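Local coordinates for protein alginate lyase, family PL7 (PDB 3ZPY) that probably cleaves alginate by beta-elimination, this chain being the PL7 catalytic domain of a longer marine bacterial enzyme, at residues V77-M82 and K241-T246; N106-D111 and G117-G122; V139-F144 and G220-S225. One frame throughout, in Å; residues are numbered along the deposited sequence.

Interaction 1 (V77-M82 and K241-T246); sequences VELREM and KNLSVT
Leu79 and Leu243 meet through one methyl each, CD1 of Leu79 lying 3.9 Å from CD2 of Leu243, with the two side chains crossing obliquely. Their CA atoms are still 10.9 Å apart, so the side chains bridge the gap. With CG anti to its backbone N (chi1 176°), Leu243 carries CD2 out toward Leu79 CD1. This is the tightly packed part: Ile10 touches both leucines, Trp15 and Ile17 pack on Leu79, and Val219 and Trp101 on Leu243.

Two residues on, the CA atoms of Glu81 and Val245 come closer, 8.4 Å, but here the contact reaches its more open side, for Val245 is partly exposed. Its CG1 sits 3.5 Å from OE2 of Glu81, a methyl-to-carboxylate touch that holds for one of two modelled conformers and is to that extent doubtful. Glu81 itself is buried, and its OE1 accepts from Phe217 N and Trp90 NE1.

No hydrogen bond runs directly between 77-82 and 241-246; the polar link is Glu81 OE2 to His247, one residue past the segment on the same strand. The two strands belong to different antiparallel sheets and meet through side chains facing inward, as expected across the interior of the beta-sandwich (jelly roll) of PL7 lyases.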
ATOM      1  N   VAL A  77      -3.952   2.896  -5.688  1.00  5.13           N
ATOM      2  CA  VAL A  77      -3.880   4.333  -5.489  1.00  5.63           C
ATOM      3  C   VAL A  77      -3.066   4.448  -4.193  1.00  4.81           C
ATOM      4  O   VAL A  77      -3.464   3.910  -3.197  1.00  5.40           O
ATOM      5  CB  VAL A  77      -5.258   4.933  -5.334  1.00  5.49           C
ATOM      6  CG1 VAL A  77      -5.103   6.375  -4.859  1.00  6.47           C
ATOM      7  CG2 VAL A  77      -6.103   4.809  -6.598  1.00  6.62           C
ATOM      8  N   GLU A  78      -1.870   4.997  -4.245  1.00  5.07           N
ATOM      9  CA  GLU A  78      -0.881   4.737  -3.176  1.00  6.23           C
ATOM     10  C   GLU A  78       0.255   5.781  -3.238  1.00  5.38           C
ATOM     11  O   GLU A  78       0.410   6.414  -4.215  1.00  6.95           O
ATOM     12  CB  GLU A  78      -0.408   3.263  -3.370  1.00 11.81           C
ATOM     13  CG  GLU A  78       0.436   2.610  -2.421  1.00 12.95           C
ATOM     14  CD  GLU A  78       0.799   1.230  -2.841  1.00  9.82           C
ATOM     15  OE1 GLU A  78       1.337   0.975  -3.892  1.00 16.32           O
ATOM     16  OE2 GLU A  78       0.823   0.487  -1.918  1.00 11.39           O
ATOM     17  N   LEU A  79       1.012   5.878  -2.151  1.00  3.99           N
ATOM     18  CA  LEU A  79       2.213   6.707  -2.124  1.00  4.58           C
ATOM     19  C   LEU A  79       3.454   5.857  -2.219  1.00  4.90           C
ATOM     20  O   LEU A  79       3.499   4.732  -1.631  1.00  6.00           O
ATOM     21  CB  LEU A  79       2.234   7.477  -0.785  1.00  4.77           C
ATOM     22  CG  LEU A  79       0.946   8.218  -0.421  1.00  4.48           C
ATOM     23  CD1 LEU A  79       1.172   8.941   0.906  1.00  5.47           C
ATOM     24  CD2 LEU A  79       0.601   9.203  -1.506  1.00  5.62           C
ATOM     25  N   ARG A  80       4.458   6.428  -2.907  1.00  5.84           N
ATOM     26  CA  ARG A  80       5.760   5.821  -3.066  1.00  5.73           C
ATOM     27  C   ARG A  80       6.813   6.673  -2.380  1.00  5.00           C
ATOM     28  O   ARG A  80       6.959   7.820  -2.745  1.00  5.23           O
ATOM     29  CB  ARG A  80       6.009   5.628  -4.582  1.00  7.06           C
ATOM     30  CG  ARG A  80       7.273   4.796  -4.932  1.00  7.27           C
ATOM     31  CD  ARG A  80       8.533   5.625  -5.040  1.00  8.03           C
ATOM     32  NE  ARG A  80       9.531   4.819  -5.768  1.00  9.27           N
ATOM     33  CZ  ARG A  80      10.756   4.485  -5.328  1.00  8.27           C
ATOM     34  NH1 ARG A  80      11.223   4.854  -4.137  1.00  6.96           N
ATOM     35  NH2 ARG A  80      11.538   3.749  -6.080  1.00  8.64           N
ATOM     36  N   GLU A  81       7.535   6.112  -1.420  1.00  4.87           N
ATOM     37  CA  GLU A  81       8.536   6.882  -0.657  1.00  4.66           C
ATOM     38  C   GLU A  81       9.568   7.517  -1.543  1.00  5.13           C
ATOM     39  O   GLU A  81      10.173   6.820  -2.426  1.00  6.05           O
ATOM     40  CB  GLU A  81       9.226   5.961   0.332  1.00  4.27           C
ATOM     41  CG  GLU A  81      10.078   6.723   1.351  1.00  5.59           C
ATOM     42  CD  GLU A  81      11.054   5.843   2.085  1.00  6.31           C
ATOM     43  OE1 GLU A  81      11.035   4.583   1.856  1.00  5.25           O
ATOM     44  OE2 GLU A  81      11.926   6.399   2.818  1.00  7.91           O
ATOM     45  N   MET A  82       9.788   8.815  -1.335  1.00  5.88           N
ATOM     46  CA  MET A  82      10.873   9.577  -1.986  1.00  5.91           C
ATOM     47  C   MET A  82      11.921  10.034  -0.963  1.00  6.25           C
ATOM     48  O   MET A  82      11.642  10.003   0.242  1.00  7.60           O
ATOM     49  CB  MET A  82      10.344  10.718  -2.833  1.00  6.38           C
ATOM     50  CG  MET A  82       9.318  10.277  -3.900  1.00  7.03           C
ATOM     51  SD  MET A  82       9.992   9.282  -5.212  1.00  8.33           S
ATOM     52  CE  MET A  82      10.862  10.545  -6.154  1.00 11.78           C
ATOM     53  N   LYS A 241      -3.855   8.421   8.473  1.00  4.02           N
ATOM     54  CA  LYS A 241      -3.393   9.696   9.055  1.00  4.00           C
ATOM     55  C   LYS A 241      -2.104   9.434   9.829  1.00  3.70           C
ATOM     56  O   LYS A 241      -1.683   8.274   9.978  1.00  4.63           O
ATOM     57  CB  LYS A 241      -4.427  10.313  10.004  1.00  4.51           C
ATOM     58  CG  LYS A 241      -4.852   9.513  11.193  1.00  4.44           C
ATOM     59  CD  LYS A 241      -6.045  10.201  11.887  1.00  6.34           C
ATOM     60  CE  LYS A 241      -6.428   9.396  13.073  1.00  5.98           C
ATOM     61  NZ  LYS A 241      -7.477  10.112  13.882  1.00  7.47           N
ATOM     62  N   ASN A 242      -1.450  10.475  10.372  1.00  4.37           N
ATOM     63  CA  ASN A 242      -0.300  10.347  11.232  1.00  4.34           C
ATOM     64  C   ASN A 242       0.804   9.507  10.569  1.00  3.79           C
ATOM     65  O   ASN A 242       1.308   8.524  11.195  1.00  5.18           O
ATOM     66  CB  ASN A 242      -0.705   9.683  12.598  1.00  5.16           C
ATOM     67  CG  ASN A 242      -1.671  10.489  13.351  1.00  6.57           C
ATOM     68  OD1 ASN A 242      -1.870  11.651  13.075  1.00  9.16           O
ATOM     69  ND2 ASN A 242      -2.432   9.780  14.183  1.00  7.56           N
ATOM     70  N   LEU A 243       1.133   9.822   9.320  1.00  3.56           N
ATOM     71  CA  LEU A 243       2.115   9.100   8.515  1.00  3.72           C
ATOM     72  C   LEU A 243       3.486   9.730   8.749  1.00  3.99           C
ATOM     73  O   LEU A 243       3.657  10.934   8.613  1.00  5.06           O
ATOM     74  CB  LEU A 243       1.744   9.312   7.035  1.00  4.38           C
ATOM     75  CG  LEU A 243       2.748   8.691   6.024  1.00  3.68           C
ATOM     76  CD1 LEU A 243       2.984   7.190   6.127  1.00  4.38           C
ATOM     77  CD2 LEU A 243       2.272   9.019   4.616  1.00  5.38           C
ATOM     78  N   SER A 244       4.463   8.877   8.985  1.00  4.80           N
ATOM     79  CA  SER A 244       5.849   9.323   8.906  1.00  5.00           C
ATOM     80  C   SER A 244       6.766   8.185   8.589  1.00  4.62           C
ATOM     81  O   SER A 244       6.476   7.032   8.916  1.00  7.57           O
ATOM     82  CB  SER A 244       6.271   9.947  10.228  1.00  7.20           C
ATOM     83  OG  SER A 244       6.359   8.970  11.218  1.00  8.71           O
ATOM     84  N   VAL A 245       7.885   8.512   7.950  1.00  5.15           N
ATOM     85  CA  VAL A 245       8.967   7.550   7.745  0.50  4.17           C
ATOM     86  C   VAL A 245      10.216   8.083   8.484  1.00  4.48           C
ATOM     87  O   VAL A 245      10.480   9.286   8.447  1.00  6.64           O
ATOM     88  CB  VAL A 245       9.235   7.307   6.256  0.50  4.70           C
ATOM     89  CG1 VAL A 245      10.570   6.621   6.080  0.50  3.06           C
ATOM     90  CG2 VAL A 245       8.191   6.371   5.719  0.50  5.44           C
ATOM     91  N   THR A 246      10.885   7.165   9.195  1.00  4.84           N
ATOM     92  CA  THR A 246      12.104   7.507   9.952  1.00  5.31           C
ATOM     93  C   THR A 246      13.215   6.573   9.499  1.00  4.83           C
ATOM     94  O   THR A 246      13.020   5.358   9.352  1.00  5.02           O
ATOM     95  CB  THR A 246      11.863   7.358  11.450  1.00  7.54           C
ATOM     96  OG1 THR A 246      10.735   8.104  11.794  1.00  9.53           O
ATOM     97  CG2 THR A 246      13.059   7.819  12.220  1.00  8.93           C
TER

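Interaction 2 (N106-D111 and G117-G122); sequences NQLPQD and GVLCFG
Leu108 reaches over the start of strand 117-125 with both methyls. CD1 lies 3.6 Å from the carbonyl O of Gly117, and CD2 packs on Leu119, 4.0 Å from its CG. Leu119 answers from an unusual torsion, its CG wedged between its own backbone N and carbonyl carbon (chi1 63°), and this brings CD2 to 3.7 Å from the carbonyl O of Gln107. The two leucine side chains slant across one another. As for the backbones, the touching parts, 107-111 and 117-119, run in directions 110° apart. An alanine in place of Leu108 is likely to open a gap beside Leu119 and leave that side chain freer to turn.

Pro109 follows, its ring laid along the backbone of Val118 so that CG sits 3.7 Å from Val118 O, while its CD touches CD2 of Leu119. Its own carbonyl O receives a CA-H...O contact from Gly117 CA at 3.2 Å. The fit here is close enough that any CB at Gly117 would run into that same oxygen, so glycine is the residue that suits.

At the far end, Asp111 turns its OD1 inward, and a water bridges the segments: it donates to OD1 of Asp111 at 2.6 Å and accepts from Val118 N at 2.9 Å. Arg64 donates to the carbonyl oxygens of Gln110 and Asp111, through NE and NH2.

Strand 96-107 lies in one sheet and strand 117-125 in the other, so this contact closes a beta-arch, the turn by which the chain crosses between the layers of a sandwich.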
ATOM      1  N   ASN A 106     -12.039   0.459   5.318  1.00  4.67           N
ATOM      2  CA  ASN A 106     -13.421   0.616   5.437  1.00  4.68           C
ATOM      3  C   ASN A 106     -14.246  -0.271   4.476  1.00  4.54           C
ATOM      4  O   ASN A 106     -15.428  -0.354   4.637  1.00  5.63           O
ATOM      5  CB  ASN A 106     -13.772   2.080   5.164  1.00  6.73           C
ATOM      6  CG  ASN A 106     -13.069   3.025   6.176  1.00  5.96           C
ATOM      7  OD1 ASN A 106     -13.314   2.926   7.386  1.00  9.40           O
ATOM      8  ND2 ASN A 106     -12.097   3.793   5.705  1.00  7.83           N
ATOM      9  N   GLN A 107     -13.619  -0.907   3.479  1.00  4.40           N
ATOM     10  CA  GLN A 107     -14.345  -1.675   2.490  1.00  4.65           C
ATOM     11  C   GLN A 107     -13.319  -2.518   1.768  1.00  4.20           C
ATOM     12  O   GLN A 107     -12.249  -2.011   1.409  1.00  4.62           O
ATOM     13  CB  GLN A 107     -14.980  -0.710   1.427  1.00  4.95           C
ATOM     14  CG  GLN A 107     -15.835  -1.412   0.398  1.00  5.65           C
ATOM     15  CD  GLN A 107     -17.217  -1.890   0.845  1.00  7.36           C
ATOM     16  OE1 GLN A 107     -17.797  -1.439   1.763  1.00  8.20           O
ATOM     17  NE2 GLN A 107     -17.771  -2.721   0.078  1.00 15.67           N
ATOM     18  N   LEU A 108     -13.676  -3.791   1.537  1.00  4.80           N
ATOM     19  CA  LEU A 108     -12.857  -4.702   0.702  1.00  5.29           C
ATOM     20  C   LEU A 108     -13.519  -4.837  -0.669  1.00  5.04           C
ATOM     21  O   LEU A 108     -14.759  -4.730  -0.819  1.00  7.08           O
ATOM     22  CB  LEU A 108     -12.782  -6.107   1.319  1.00  5.70           C
ATOM     23  CG  LEU A 108     -12.002  -6.116   2.627  1.00  5.40           C
ATOM     24  CD1 LEU A 108     -12.053  -7.517   3.210  1.00  8.16           C
ATOM     25  CD2 LEU A 108     -10.629  -5.513   2.509  1.00  7.47           C
ATOM     26  N   PRO A 109     -12.682  -5.120  -1.707  1.00  5.13           N
ATOM     27  CA  PRO A 109     -13.185  -5.369  -3.038  1.00  6.27           C
ATOM     28  C   PRO A 109     -13.608  -6.832  -3.165  1.00  5.98           C
ATOM     29  O   PRO A 109     -13.742  -7.547  -2.129  1.00  6.34           O
ATOM     30  CB  PRO A 109     -11.996  -4.977  -3.914  1.00  6.48           C
ATOM     31  CG  PRO A 109     -10.816  -5.542  -3.079  1.00  6.40           C
ATOM     32  CD  PRO A 109     -11.202  -5.067  -1.661  1.00  5.93           C
ATOM     33  N   GLN A 110     -13.807  -7.303  -4.436  1.00  6.33           N
ATOM     34  CA  GLN A 110     -14.219  -8.710  -4.693  1.00  9.31           C
ATOM     35  C   GLN A 110     -13.139  -9.261  -5.594  1.00  8.35           C
ATOM     36  O   GLN A 110     -12.855  -8.646  -6.692  1.00  9.14           O
ATOM     37  CB  GLN A 110     -15.541  -8.717  -5.370  1.00  9.37           C
ATOM     38  CG  GLN A 110     -15.943 -10.116  -5.900  1.00 10.82           C
ATOM     39  CD  GLN A 110     -17.309 -10.089  -6.475  1.00 18.64           C
ATOM     40  OE1 GLN A 110     -18.071  -9.176  -6.229  1.00 16.22           O
ATOM     41  NE2 GLN A 110     -17.647 -11.100  -7.252  1.00 26.76           N
ATOM     42  N   ASP A 111     -12.568 -10.397  -5.190  1.00  7.97           N
ATOM     43  CA  ASP A 111     -11.589 -11.144  -6.015  1.00  8.82           C
ATOM     44  C   ASP A 111     -12.098 -11.398  -7.407  1.00  8.67           C
ATOM     45  O   ASP A 111     -13.318 -11.489  -7.665  1.00  9.61           O
ATOM     46  CB  ASP A 111     -11.389 -12.522  -5.364  1.00  9.54           C
ATOM     47  CG  ASP A 111     -10.554 -12.443  -4.032  1.00  9.90           C
ATOM     48  OD1 ASP A 111     -10.243 -11.295  -3.562  1.00  9.39           O
ATOM     49  OD2 ASP A 111     -10.241 -13.593  -3.575  1.00 15.65           O
ATOM     50  N   GLY A 117     -12.224 -11.061  -0.595  1.00  6.58           N
ATOM     51  CA  GLY A 117     -11.775  -9.704  -0.892  1.00  6.42           C
ATOM     52  C   GLY A 117     -10.546  -9.458  -0.095  1.00  6.83           C
ATOM     53  O   GLY A 117     -10.402  -9.929   1.036  1.00  7.01           O
ATOM     54  N   VAL A 118      -9.590  -8.716  -0.675  1.00  5.94           N
ATOM     55  CA  VAL A 118      -8.323  -8.468  -0.012  1.00  5.24           C
ATOM     56  C   VAL A 118      -7.695  -7.175  -0.555  1.00  4.66           C
ATOM     57  O   VAL A 118      -7.697  -6.948  -1.792  1.00  6.12           O
ATOM     58  CB  VAL A 118      -7.369  -9.718  -0.127  1.00  5.00           C
ATOM     59  CG1 VAL A 118      -7.223 -10.252  -1.569  1.00  6.61           C
ATOM     60  CG2 VAL A 118      -6.002  -9.510   0.495  1.00  4.86           C
ATOM     61  N   LEU A 119      -6.970  -6.444   0.291  1.00  4.57           N
ATOM     62  CA  LEU A 119      -6.161  -5.396  -0.226  1.00  4.00           C
ATOM     63  C   LEU A 119      -4.960  -5.176   0.694  1.00  3.92           C
ATOM     64  O   LEU A 119      -4.943  -5.664   1.840  1.00  5.02           O
ATOM     65  CB  LEU A 119      -6.977  -4.124  -0.365  1.00  4.13           C
ATOM     66  CG  LEU A 119      -7.556  -3.479   0.963  1.00  4.89           C
ATOM     67  CD1 LEU A 119      -6.541  -2.674   1.768  1.00  5.28           C
ATOM     68  CD2 LEU A 119      -8.706  -2.525   0.585  1.00  6.22           C
ATOM     69  N   CYS A 120      -3.959  -4.430   0.167  1.00  4.21           N
ATOM     70  CA  CYS A 120      -2.710  -4.138   0.864  1.00  4.20           C
ATOM     71  C   CYS A 120      -2.659  -2.656   1.196  1.00  3.91           C
ATOM     72  O   CYS A 120      -2.846  -1.819   0.333  1.00  5.15           O
ATOM     73  CB  CYS A 120      -1.570  -4.514  -0.105  1.00  4.78           C
ATOM     74  SG  CYS A 120       0.050  -3.939   0.494  1.00  6.20           S
ATOM     75  N   PHE A 121      -2.443  -2.377   2.456  1.00  4.51           N
ATOM     76  CA  PHE A 121      -2.474  -0.974   2.954  1.00  4.56           C
ATOM     77  C   PHE A 121      -1.050  -0.515   3.419  1.00  4.87           C
ATOM     78  O   PHE A 121      -0.938   0.572   4.009  1.00  8.88           O
ATOM     79  CB  PHE A 121      -3.560  -0.777   4.010  1.00  5.44           C
ATOM     80  CG  PHE A 121      -3.441  -1.688   5.222  1.00  5.35           C
ATOM     81  CD1 PHE A 121      -2.647  -1.365   6.314  1.00  5.49           C
ATOM     82  CD2 PHE A 121      -4.238  -2.845   5.343  1.00  4.63           C
ATOM     83  CE1 PHE A 121      -2.586  -2.168   7.435  1.00  5.96           C
ATOM     84  CE2 PHE A 121      -4.147  -3.674   6.422  1.00  5.67           C
ATOM     85  CZ  PHE A 121      -3.307  -3.341   7.507  1.00  6.26           C
ATOM     86  N   GLY A 122       0.012  -1.352   3.264  1.00  4.35           N
ATOM     87  CA  GLY A 122       1.362  -0.821   3.441  1.00  5.26           C
ATOM     88  C   GLY A 122       2.311  -1.888   2.927  1.00  4.86           C
ATOM     89  O   GLY A 122       1.984  -3.083   2.942  1.00  7.44           O
TER
HETATM   90  O   HOH W   1      -9.885  -8.676  -3.584  1.00  6.54           O

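Interaction 3 (V139-F144 and G220-S225)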
ATOM      1  N   VAL A 139       8.917  -6.923  -0.779  1.00  6.97           N
ATOM      2  CA  VAL A 139       9.531  -7.552   0.419  1.00  6.17           C
ATOM      3  C   VAL A 139       8.425  -7.999   1.371  1.00  5.39           C
ATOM      4  O   VAL A 139       8.427  -9.104   1.894  1.00  6.05           O
ATOM      5  CB  VAL A 139      10.504  -6.589   1.097  1.00  6.91           C
ATOM      6  CG1 VAL A 139      10.962  -7.109   2.423  1.00  6.94           C
ATOM      7  CG2 VAL A 139      11.683  -6.258   0.181  1.00  7.33           C
ATOM      8  N   VAL A 140       7.471  -7.078   1.613  1.00  4.95           N
ATOM      9  CA  VAL A 140       6.291  -7.428   2.497  1.00  4.52           C
ATOM     10  C   VAL A 140       5.113  -6.613   2.003  1.00  4.67           C
ATOM     11  O   VAL A 140       5.288  -5.448   1.588  1.00  5.87           O
ATOM     12  CB  VAL A 140       6.608  -7.205   4.017  1.00  4.97           C
ATOM     13  CG1 VAL A 140       6.745  -5.698   4.367  1.00  7.09           C
ATOM     14  CG2 VAL A 140       5.532  -7.862   4.903  1.00  5.30           C
ATOM     15  N   ARG A 141       3.956  -7.252   2.054  1.00  4.89           N
ATOM     16  CA  ARG A 141       2.665  -6.605   1.890  1.00  4.61           C
ATOM     17  C   ARG A 141       1.837  -6.839   3.138  1.00  4.63           C
ATOM     18  O   ARG A 141       1.614  -7.992   3.531  1.00  5.21           O
ATOM     19  CB  ARG A 141       1.943  -7.204   0.696  1.00  4.93           C
ATOM     20  CG  ARG A 141       2.534  -6.750  -0.634  1.00  5.61           C
ATOM     21  CD  ARG A 141       1.558  -7.021  -1.798  1.00  7.86           C
ATOM     22  NE  ARG A 141       1.091  -8.413  -1.876  1.00  8.50           N
ATOM     23  CZ  ARG A 141       1.772  -9.393  -2.446  1.00  8.81           C
ATOM     24  NH1 ARG A 141       2.987  -9.192  -2.939  1.00  8.34           N
ATOM     25  NH2 ARG A 141       1.266 -10.636  -2.473  1.00 10.77           N
ATOM     26  N   VAL A 142       1.332  -5.743   3.755  1.00  4.02           N
ATOM     27  CA  VAL A 142       0.489  -5.804   4.947  1.00  4.58           C
ATOM     28  C   VAL A 142      -0.949  -5.661   4.448  1.00  3.96           C
ATOM     29  O   VAL A 142      -1.251  -4.656   3.807  1.00  4.57           O
ATOM     30  CB  VAL A 142       0.895  -4.645   5.852  1.00  4.89           C
ATOM     31  CG1 VAL A 142      -0.012  -4.648   7.083  1.00  6.19           C
ATOM     32  CG2 VAL A 142       2.365  -4.704   6.268  1.00  6.12           C
ATOM     33  N   GLN A 143      -1.775  -6.684   4.718  1.00  4.42           N
ATOM     34  CA  GLN A 143      -3.060  -6.770   4.041  1.00  5.44           C
ATOM     35  C   GLN A 143      -4.136  -7.153   5.044  1.00  4.89           C
ATOM     36  O   GLN A 143      -3.872  -7.721   6.062  1.00  5.14           O
ATOM     37  CB  GLN A 143      -3.062  -7.872   2.962  1.00  5.32           C
ATOM     38  CG  GLN A 143      -1.912  -7.625   1.953  1.00  7.05           C
ATOM     39  CD  GLN A 143      -1.510  -8.785   1.196  1.00  8.92           C
ATOM     40  OE1 GLN A 143      -1.302  -8.710  -0.031  1.00 11.66           O
ATOM     41  NE2 GLN A 143      -1.284  -9.877   1.933  1.00 13.49           N
ATOM     42  N   PHE A 144      -5.379  -6.763   4.727  1.00  4.65           N
ATOM     43  CA  PHE A 144      -6.553  -7.406   5.310  1.00  4.65           C
ATOM     44  C   PHE A 144      -7.271  -8.257   4.236  1.00  5.51           C
ATOM     45  O   PHE A 144      -7.431  -7.784   3.119  1.00  5.14           O
ATOM     46  CB  PHE A 144      -7.540  -6.390   5.902  1.00  4.68           C
ATOM     47  CG  PHE A 144      -7.115  -5.756   7.187  1.00  4.56           C
ATOM     48  CD1 PHE A 144      -6.203  -6.325   8.095  1.00  6.15           C
ATOM     49  CD2 PHE A 144      -7.773  -4.584   7.546  1.00  5.21           C
ATOM     50  CE1 PHE A 144      -5.882  -5.631   9.268  1.00  6.05           C
ATOM     51  CE2 PHE A 144      -7.497  -3.917   8.720  1.00  6.07           C
ATOM     52  CZ  PHE A 144      -6.539  -4.469   9.595  1.00  6.82           C
ATOM     53  N   GLY A 220      -0.964   3.076   1.233  1.00  4.02           N
ATOM     54  CA  GLY A 220      -2.126   3.508   0.442  1.00  4.14           C
ATOM     55  C   GLY A 220      -3.087   2.307   0.331  1.00  3.53           C
ATOM     56  O   GLY A 220      -3.326   1.525   1.301  1.00  3.76           O
ATOM     57  N   ASN A 221      -3.544   2.122  -0.932  1.00  3.97           N
ATOM     58  CA  ASN A 221      -4.494   1.048  -1.251  1.00  4.44           C
ATOM     59  C   ASN A 221      -4.063   0.350  -2.543  1.00  4.47           C
ATOM     60  O   ASN A 221      -4.323   0.844  -3.634  1.00  5.11           O
ATOM     61  CB  ASN A 221      -5.905   1.633  -1.407  1.00  4.72           C
ATOM     62  CG  ASN A 221      -6.955   0.607  -1.566  1.00  4.37           C
ATOM     63  OD1 ASN A 221      -6.647  -0.608  -1.648  1.00  5.01           O
ATOM     64  ND2 ASN A 221      -8.195   1.054  -1.654  1.00  5.27           N
ATOM     65  N   TYR A 222      -3.482  -0.829  -2.348  1.00  5.57           N
ATOM     66  CA  TYR A 222      -3.047  -1.703  -3.472  1.00  5.70           C
ATOM     67  C   TYR A 222      -3.985  -2.852  -3.415  1.00  5.11           C
ATOM     68  O   TYR A 222      -3.886  -3.705  -2.558  1.00  5.56           O
ATOM     69  CB  TYR A 222      -1.559  -2.090  -3.212  1.00  5.84           C
ATOM     70  CG  TYR A 222      -0.880  -2.948  -4.264  1.00  6.12           C
ATOM     71  CD1 TYR A 222      -1.317  -3.004  -5.584  1.00  6.96           C
ATOM     72  CD2 TYR A 222       0.287  -3.608  -3.884  1.00  6.01           C
ATOM     73  CE1 TYR A 222      -0.645  -3.799  -6.499  1.00  7.59           C
ATOM     74  CE2 TYR A 222       0.944  -4.373  -4.753  1.00  7.72           C
ATOM     75  CZ  TYR A 222       0.505  -4.445  -6.086  1.00  7.97           C
ATOM     76  OH  TYR A 222       1.195  -5.202  -7.109  1.00 11.10           O
ATOM     77  N   LEU A 223      -4.901  -2.962  -4.386  1.00  5.42           N
ATOM     78  CA  LEU A 223      -5.837  -4.137  -4.344  1.00  5.99           C
ATOM     79  C   LEU A 223      -5.078  -5.374  -4.613  1.00  5.65           C
ATOM     80  O   LEU A 223      -3.997  -5.344  -5.254  1.00  6.91           O
ATOM     81  CB  LEU A 223      -6.982  -3.985  -5.366  1.00  6.93           C
ATOM     82  CG  LEU A 223      -7.861  -2.743  -5.213  1.00  7.55           C
ATOM     83  CD1 LEU A 223      -9.072  -2.842  -6.146  1.00  6.58           C
ATOM     84  CD2 LEU A 223      -8.291  -2.505  -3.776  1.00  6.97           C
ATOM     85  N   GLN A 224      -5.622  -6.487  -4.136  1.00  5.62           N
ATOM     86  CA  GLN A 224      -5.067  -7.829  -4.316  1.00  4.95           C
ATOM     87  C   GLN A 224      -6.045  -8.822  -4.906  1.00  7.04           C
ATOM     88  O   GLN A 224      -7.234  -8.615  -4.762  1.00  6.21           O
ATOM     89  CB  GLN A 224      -4.323  -8.363  -3.073  1.00  6.79           C
ATOM     90  CG  GLN A 224      -3.124  -7.548  -2.700  1.00  6.64           C
ATOM     91  CD  GLN A 224      -1.928  -7.889  -3.616  1.00 10.70           C
ATOM     92  OE1 GLN A 224      -1.538  -9.034  -3.672  1.00 13.21           O
ATOM     93  NE2 GLN A 224      -1.421  -6.935  -4.382  1.00 17.54           N
ATOM     94  N   SER A 225      -5.531  -9.853  -5.574  1.00  7.40           N
ATOM     95  CA  SER A 225      -6.391 -10.911  -6.108  1.00  7.10           C
ATOM     96  C   SER A 225      -7.456 -10.455  -7.087  1.00  7.86           C
ATOM     97  O   SER A 225      -8.553 -11.070  -7.193  1.00  8.80           O
ATOM     98  CB  SER A 225      -7.000 -11.759  -4.921  1.00  8.09           C
ATOM     99  OG  SER A 225      -6.032 -12.331  -4.121  1.00 10.18           O
TER
HETATM  100  O   HOH W   2      -1.496 -11.075  -1.820  1.00 18.85           O
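Gln143 and Gln224 mark the closest backbone approach, with CA atoms 8.7 Å apart, because strand 117-125 runs between these two strands and only side chains span it. Arg141 and Gln224 reach toward each other. The arginine chain bends at chi3 (-54°), turning NE toward OE1 of Gln143, where it donates a hydrogen bond of 3.0 Å. The acceptor lies in the guanidinium plane, but NE stands well above the carbonyl plane of Gln143.

The amide of Gln224 comes in obliquely beside the guanidinium, their planes 29° apart, with its OE1 3.2 Å from Arg141 NE. A water ties the three together more plainly: it accepts from Arg141 NH2 at the guanidinium edge and donates to Gln143 OE1 at 3.0 Å and to Gln224 OE1 at 2.8 Å. The other end of the Gln224 amide, NE2, rests 3.5 Å above the centre of the Tyr222 ring, whose CE2 is 4.0 Å from Arg141 CD.

Second partners fix the outer ends: Asp138 and Glu165 hold the guanidinium by salt bridges, and Ser160 OG and Lys158 O accept from Gln143 NE2. Tyr222 and Gln224 belong to the YFKxGxYxQ signature of PL7 lyases, which as in relatives probably lines the alginate groove. The chemistry implies a polar, partly buried, water-bridged cluster in which Arg141 holds Gln143 OE1 directly and Gln224 OE1 through the water on its NH2.

All three contacts sit in one jelly-roll domain. Interactions 1 and 2 connect its two sheets from opposite sides of the chain's centre, with centres about 19 Å apart, and in the seven-stranded sheet they use neighbouring strands, 235-247 and 96-107. Interaction 3 lies in the other sheet, its centre about 8 Å from that of interaction 2 and about 14 Å from that of interaction 1. Strand 221-223 joins them there, running between strands 76-83 and 117-125: Asn221 N pairs with Val77 O, and Tyr222 O with Cys120 N. Along the chain, interaction 2 closes before interaction 3 opens, both inside the loop spanned by interaction 1. Interior packing thus backs the probable substrate-facing sheet.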